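Local coordinates for toxin 2A (Paenibacillus larvae, PDB 5URP), which is an ADP-ribosyltransferase toxin that probably transfers ADP-ribose from NAD+ to a host protein, acting as a virulence factor, at residues G177-I182 and Q188-L193; T57-N62 and Y148-L153. One frame throughout, in Å; residues are numbered along the deposited sequence.

Contact 1. Residues G177-I182 and Q188-L193; sequences GYVDPI and QLEMLL
Gly177 and Leu192 form a hydrogen-bonded antiparallel pair in a short beta hairpin, followed by the non-hydrogen-bonded pair Tyr178 and Met191. Gln188-Leu189-Glu190 matches the Gln-X-Glu signature of C3-like ADP-ribosyltransferases, which places this hairpin at the probable active site. Three backbone bonds hold the strands: Gly177 N to Leu192 O at 3.0 Å, Leu192 N to Gly177 O at 2.8 Å, and Val179 N to Glu190 O at 3.0 Å.

Apolar contacts fall into two groups. On the face of Tyr178 and Met191, the thioether comes to the ring edge, with Met191 SD 4.9 Å from the centroid of the Tyr178 ring and 81° off its normal, a Met-aromatic contact. Met191 is bent at both chi2 (-69°) and chi3, folding the sulfur back against Tyr178 CB. Leu189 runs alongside the same tyrosine, and its CD2 lies 3.4 Å from Tyr178 OH. Val179 splits its branches between two neighbours: CG1 touches Leu192 CB, whereas CG2 rests 3.7 Å from Glu190 CB and follows the extended glutamate as far as its carboxylate carbon.

Polar side-chain contacts gather where the strands end. Glu190 directs OE2 to Ser150, outside the hairpin. Asp180 OD1 takes Leu189 N at 3.0 Å from above the carboxylate plane, 46° out of it. The same OD1 accepts a hydrogen bond from a water 2.8 Å away, which in turn accepts from Glu190 N, and Gly187 N bonds this oxygen as well.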
loop_
_atom_site.group_PDB
_atom_site.type_symbol
_atom_site.label_atom_id
_atom_site.label_comp_id
_atom_site.label_asym_id
_atom_site.label_seq_id
_atom_site.Cartn_x
_atom_site.Cartn_y
_atom_site.Cartn_z
ATOM N N GLY A 177 8.077 -2.984 -5.670
ATOM C CA GLY A 177 9.472 -2.712 -5.414
ATOM C C GLY A 177 9.728 -2.563 -3.941
ATOM O O GLY A 177 9.004 -1.819 -3.272
ATOM N N TYR A 178 10.766 -3.221 -3.447
ATOM C CA TYR A 178 11.143 -3.112 -2.040
ATOM C C TYR A 178 12.033 -1.886 -1.920
ATOM O O TYR A 178 13.181 -1.916 -2.361
ATOM C CB TYR A 178 11.874 -4.362 -1.581
ATOM C CG TYR A 178 12.246 -4.319 -0.127
ATOM C CD1 TYR A 178 11.262 -4.375 0.850
ATOM C CD2 TYR A 178 13.567 -4.222 0.270
ATOM C CE1 TYR A 178 11.591 -4.344 2.219
ATOM C CE2 TYR A 178 13.913 -4.181 1.645
ATOM C CZ TYR A 178 12.912 -4.251 2.595
ATOM O OH TYR A 178 13.266 -4.229 3.928
ATOM N N VAL A 179 11.513 -0.806 -1.320
ATOM C CA VAL A 179 12.218 0.466 -1.339
ATOM C C VAL A 179 12.905 0.804 -0.014
ATOM O O VAL A 179 13.558 1.843 0.052
ATOM C CB VAL A 179 11.283 1.626 -1.758
ATOM C CG1 VAL A 179 10.708 1.406 -3.182
ATOM C CG2 VAL A 179 10.160 1.839 -0.754
ATOM N N ASP A 180 12.818 -0.048 1.005
ATOM C CA ASP A 180 13.391 0.295 2.310
ATOM C C ASP A 180 14.858 0.703 2.255
ATOM O O ASP A 180 15.256 1.596 3.022
ATOM C CB ASP A 180 13.215 -0.898 3.263
ATOM C CG ASP A 180 13.496 -0.525 4.713
ATOM O OD1 ASP A 180 12.585 0.049 5.340
ATOM O OD2 ASP A 180 14.616 -0.821 5.193
ATOM N N PRO A 181 15.712 0.097 1.423
ATOM C CA PRO A 181 17.127 0.485 1.447
ATOM C C PRO A 181 17.396 1.903 0.973
ATOM O O PRO A 181 18.482 2.427 1.269
ATOM C CB PRO A 181 17.791 -0.557 0.540
ATOM C CG PRO A 181 16.866 -1.748 0.598
ATOM C CD PRO A 181 15.492 -1.134 0.632
ATOM N N ILE A 182 16.459 2.544 0.262
ATOM C CA ILE A 182 16.605 3.945 -0.133
ATOM C C ILE A 182 15.472 4.812 0.395
ATOM O O ILE A 182 15.398 5.999 0.071
ATOM C CB ILE A 182 16.755 4.110 -1.661
ATOM C CG1 ILE A 182 15.526 3.564 -2.410
ATOM C CG2 ILE A 182 18.051 3.457 -2.142
ATOM C CD1 ILE A 182 15.533 3.923 -3.919
ATOM N N GLN A 188 10.407 0.893 7.679
ATOM C CA GLN A 188 9.019 0.726 7.294
ATOM C C GLN A 188 8.820 -0.522 6.444
ATOM O O GLN A 188 7.682 -0.987 6.317
ATOM C CB GLN A 188 8.513 1.948 6.532
ATOM C CG GLN A 188 8.425 3.183 7.440
ATOM C CD GLN A 188 7.705 4.339 6.804
ATOM O OE1 GLN A 188 7.713 4.516 5.591
ATOM N NE2 GLN A 188 7.108 5.180 7.642
ATOM N N LEU A 189 9.908 -1.073 5.911
ATOM C CA LEU A 189 9.897 -2.290 5.082
ATOM C C LEU A 189 8.880 -2.165 3.940
ATOM O O LEU A 189 8.078 -3.065 3.687
ATOM C CB LEU A 189 9.626 -3.557 5.895
ATOM C CG LEU A 189 10.508 -3.832 7.116
ATOM C CD1 LEU A 189 10.461 -5.309 7.465
ATOM C CD2 LEU A 189 11.924 -3.329 6.970
ATOM N N GLU A 190 8.931 -1.035 3.260
ATOM C CA GLU A 190 7.903 -0.668 2.291
ATOM C C GLU A 190 8.059 -1.417 0.965
ATOM O O GLU A 190 9.153 -1.473 0.389
ATOM C CB GLU A 190 7.929 0.832 2.023
ATOM C CG GLU A 190 6.897 1.265 0.998
ATOM C CD GLU A 190 6.775 2.764 0.792
ATOM O OE1 GLU A 190 7.254 3.569 1.627
ATOM O OE2 GLU A 190 6.175 3.139 -0.237
ATOM N N MET A 191 6.945 -1.963 0.499
ATOM C CA MET A 191 6.788 -2.466 -0.865
ATOM C C MET A 191 5.914 -1.448 -1.588
ATOM O O MET A 191 4.770 -1.198 -1.183
ATOM C CB MET A 191 6.140 -3.853 -0.893
ATOM C CG MET A 191 6.929 -4.947 -0.265
ATOM S SD MET A 191 8.422 -5.377 -1.176
ATOM C CE MET A 191 7.736 -5.894 -2.723
ATOM N N LEU A 192 6.439 -0.867 -2.662
ATOM C CA LEU A 192 5.745 0.187 -3.379
ATOM C C LEU A 192 5.139 -0.409 -4.636
ATOM O O LEU A 192 5.861 -1.011 -5.434
ATOM C CB LEU A 192 6.714 1.306 -3.725
ATOM C CG LEU A 192 6.159 2.519 -4.459
ATOM C CD1 LEU A 192 5.005 3.147 -3.720
ATOM C CD2 LEU A 192 7.255 3.549 -4.709
ATOM N N LEU A 193 3.840 -0.254 -4.793
ATOM C CA LEU A 193 3.154 -0.790 -5.970
ATOM C C LEU A 193 2.813 0.355 -6.917
ATOM O O LEU A 193 2.634 1.508 -6.502
ATOM C CB LEU A 193 1.872 -1.533 -5.579
ATOM C CG LEU A 193 1.910 -2.962 -5.029
ATOM C CD1 LEU A 193 0.657 -3.187 -4.189
ATOM C CD2 LEU A 193 1.927 -4.036 -6.057
HETATM O O HOH W 1 10.686 1.229 3.704
#

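Contact 2. Residues T57-N62 and Y148-L153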
loop_
_atom_site.group_PDB
_atom_site.type_symbol
_atom_site.label_atom_id
_atom_site.label_comp_id
_atom_site.label_asym_id
_atom_site.label_seq_id
_atom_site.Cartn_x
_atom_site.Cartn_y
_atom_site.Cartn_z
ATOM N N THR A 57 13.239 7.944 -3.220
ATOM C CA THR A 57 13.540 8.467 -1.879
ATOM C C THR A 57 12.643 9.653 -1.552
ATOM O O THR A 57 12.056 9.733 -0.452
ATOM C CB THR A 57 15.020 8.858 -1.781
ATOM O OG1 THR A 57 15.850 7.692 -1.962
ATOM C CG2 THR A 57 15.323 9.467 -0.410
ATOM N N LEU A 58 12.500 10.576 -2.495
ATOM C CA LEU A 58 11.721 11.786 -2.229
ATOM C C LEU A 58 10.252 11.470 -2.041
ATOM O O LEU A 58 9.574 12.113 -1.227
ATOM C CB LEU A 58 11.913 12.800 -3.336
ATOM C CG LEU A 58 13.311 13.401 -3.426
ATOM C CD1 LEU A 58 13.344 14.306 -4.626
ATOM C CD2 LEU A 58 13.707 14.152 -2.137
ATOM N N TYR A 59 9.735 10.491 -2.783
ATOM C CA TYR A 59 8.381 10.030 -2.559
ATOM C C TYR A 59 8.222 9.509 -1.136
ATOM O O TYR A 59 7.254 9.849 -0.450
ATOM C CB TYR A 59 8.020 8.944 -3.614
ATOM C CG TYR A 59 6.745 8.211 -3.272
ATOM C CD1 TYR A 59 5.511 8.714 -3.652
ATOM C CD2 TYR A 59 6.768 7.037 -2.526
ATOM C CE1 TYR A 59 4.335 8.056 -3.310
ATOM C CE2 TYR A 59 5.600 6.404 -2.154
ATOM C CZ TYR A 59 4.395 6.913 -2.562
ATOM O OH TYR A 59 3.250 6.268 -2.186
ATOM N N THR A 60 9.151 8.659 -0.681
ATOM C CA THR A 60 9.007 8.092 0.661
ATOM C C THR A 60 9.127 9.177 1.725
ATOM O O THR A 60 8.565 9.032 2.813
ATOM C CB THR A 60 10.036 6.987 0.938
ATOM O OG1 THR A 60 11.372 7.499 0.967
ATOM C CG2 THR A 60 9.885 5.763 -0.055
ATOM N N ARG A 61 9.847 10.249 1.422
ATOM C CA ARG A 61 10.009 11.343 2.388
ATOM C C ARG A 61 8.703 12.086 2.597
ATOM O O ARG A 61 8.391 12.507 3.710
ATOM C CB ARG A 61 11.092 12.282 1.882
ATOM C CG ARG A 61 11.396 13.519 2.738
ATOM C CD ARG A 61 12.532 14.352 2.123
ATOM N NE ARG A 61 12.782 15.611 2.811
ATOM C CZ ARG A 61 12.034 16.702 2.641
ATOM N NH1 ARG A 61 10.994 16.636 1.783
ATOM N NH2 ARG A 61 12.305 17.804 3.266
ATOM N N ASN A 62 7.921 12.245 1.535
ATOM C CA ASN A 62 6.677 12.990 1.619
ATOM C C ASN A 62 5.810 12.533 0.437
ATOM O O ASN A 62 5.876 13.103 -0.651
ATOM C CB ASN A 62 6.927 14.475 1.583
ATOM C CG ASN A 62 5.682 15.259 1.784
ATOM O OD1 ASN A 62 4.690 14.754 2.325
ATOM N ND2 ASN A 62 5.706 16.508 1.341
ATOM N N TYR A 148 0.131 6.106 -5.932
ATOM C CA TYR A 148 0.912 4.912 -5.655
ATOM C C TYR A 148 0.399 4.224 -4.389
ATOM O O TYR A 148 -0.204 4.843 -3.509
ATOM C CB TYR A 148 2.400 5.257 -5.518
ATOM C CG TYR A 148 2.982 5.826 -6.783
ATOM C CD1 TYR A 148 3.383 4.992 -7.842
ATOM C CD2 TYR A 148 3.073 7.191 -6.955
ATOM C CE1 TYR A 148 3.899 5.538 -9.013
ATOM C CE2 TYR A 148 3.566 7.747 -8.112
ATOM C CZ TYR A 148 3.975 6.923 -9.143
ATOM O OH TYR A 148 4.448 7.542 -10.251
ATOM N N LEU A 149 0.646 2.936 -4.298
ATOM C CA LEU A 149 0.155 2.130 -3.189
ATOM C C LEU A 149 1.348 1.677 -2.359
ATOM O O LEU A 149 2.045 0.719 -2.700
ATOM C CB LEU A 149 -0.672 0.962 -3.718
ATOM C CG LEU A 149 -1.468 0.160 -2.704
ATOM C CD1 LEU A 149 -2.412 1.039 -1.904
ATOM C CD2 LEU A 149 -2.261 -0.929 -3.443
ATOM N N SER A 150 1.573 2.389 -1.246
ATOM C CA SER A 150 2.621 2.062 -0.298
ATOM C C SER A 150 2.092 1.026 0.685
ATOM O O SER A 150 1.039 1.233 1.307
ATOM C CB SER A 150 3.068 3.317 0.468
ATOM O OG SER A 150 3.735 4.251 -0.364
ATOM N N THR A 151 2.832 -0.065 0.844
ATOM C CA THR A 151 2.472 -1.169 1.717
ATOM C C THR A 151 3.738 -1.599 2.440
ATOM O O THR A 151 4.820 -1.078 2.169
ATOM C CB THR A 151 1.903 -2.352 0.927
ATOM O OG1 THR A 151 2.951 -2.983 0.195
ATOM C CG2 THR A 151 0.810 -1.896 -0.023
ATOM N N SER A 152 3.608 -2.527 3.386
ATOM C CA SER A 152 4.749 -3.039 4.137
ATOM C C SER A 152 4.773 -4.559 4.121
ATOM O O SER A 152 3.728 -5.227 4.154
ATOM C CB SER A 152 4.712 -2.562 5.619
ATOM O OG SER A 152 5.838 -3.054 6.343
ATOM N N LEU A 153 5.987 -5.116 4.147
ATOM C CA LEU A 153 6.143 -6.561 4.272
ATOM C C LEU A 153 5.704 -7.081 5.630
ATOM O O LEU A 153 5.475 -8.284 5.786
ATOM C CB LEU A 153 7.594 -6.970 4.040
ATOM C CG LEU A 153 8.144 -6.899 2.631
ATOM C CD1 LEU A 153 9.612 -7.313 2.676
ATOM C CD2 LEU A 153 7.356 -7.821 1.710
#
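Tyr59, near the C-terminal end of helix 50-61, and Tyr148, just ahead of strand 149-152, have CA atoms 9.6 Å apart, so side chains, not backbones, make the contact. Tyr59 does most of the spanning: with CG anti to the backbone N (chi1 168°), its ring leaves the helix toward the strand and carries the hydroxyl to Ser150. There Tyr59 OH donates to Ser150 OG across 2.8 Å, and OG sits in the plane of the ring at its edge, 3.4 Å from Tyr59 CE2.

Against the same tyrosine, the Tyr148 ring presents its edge to the face of Tyr59 in an offset edge-to-face pair, the centroids 5.6 Å apart and the planes at 74°. Tyr148 CD2 approaches Tyr59 CE1 to 4.0 Å, while Tyr148 CB lies 3.6 Å from Tyr59 OH. Helix 79-92 lines this aromatic pair, with Ile88 touching both tyrosine side chains and Asp89 bonding Tyr148 OH.

Each linking hydroxyl has a second partner: Asn67 ND2 bonds Tyr59 OH, and Ser150 OG bonds Glu190 OE2. This chain of bonds probably helps to orient the serine hydroxyl, consistent with a second-shell role for Tyr59. Ser150-Thr151-Ser152 matches the Ser-Thr-Ser motif of ADP-ribosyltransferases, whose first serine, in relatives, orients the catalytic glutamate; the Ser150 to Glu190 bond is consistent with that role here, at the probable NAD+ site.

How the contacts relate
Contacts 1 and 2 lie with centres about 7 Å apart and share a three-stranded antiparallel sheet, in which strand 190-193 is flanked by 149-152 and 177-178. One junction is the probable hydrogen bond of Glu190 OE2 with Ser150 OG, 2.7 Å, which extends the Tyr59-Ser150 link of contact 2 to the glutamate of contact 1. A second probable hydrogen bond, Ile182 O with Thr57 OG1 at 2.7 Å, fastens the end of segment 177-182 to helix 50-61. Glycerol, probably from the crystallisation liquor, bonds Glu190 OE1 and lies about 4 Å from the Ser150 side chain (nearest atoms), consistent with a pocket at the probable NAD+ site.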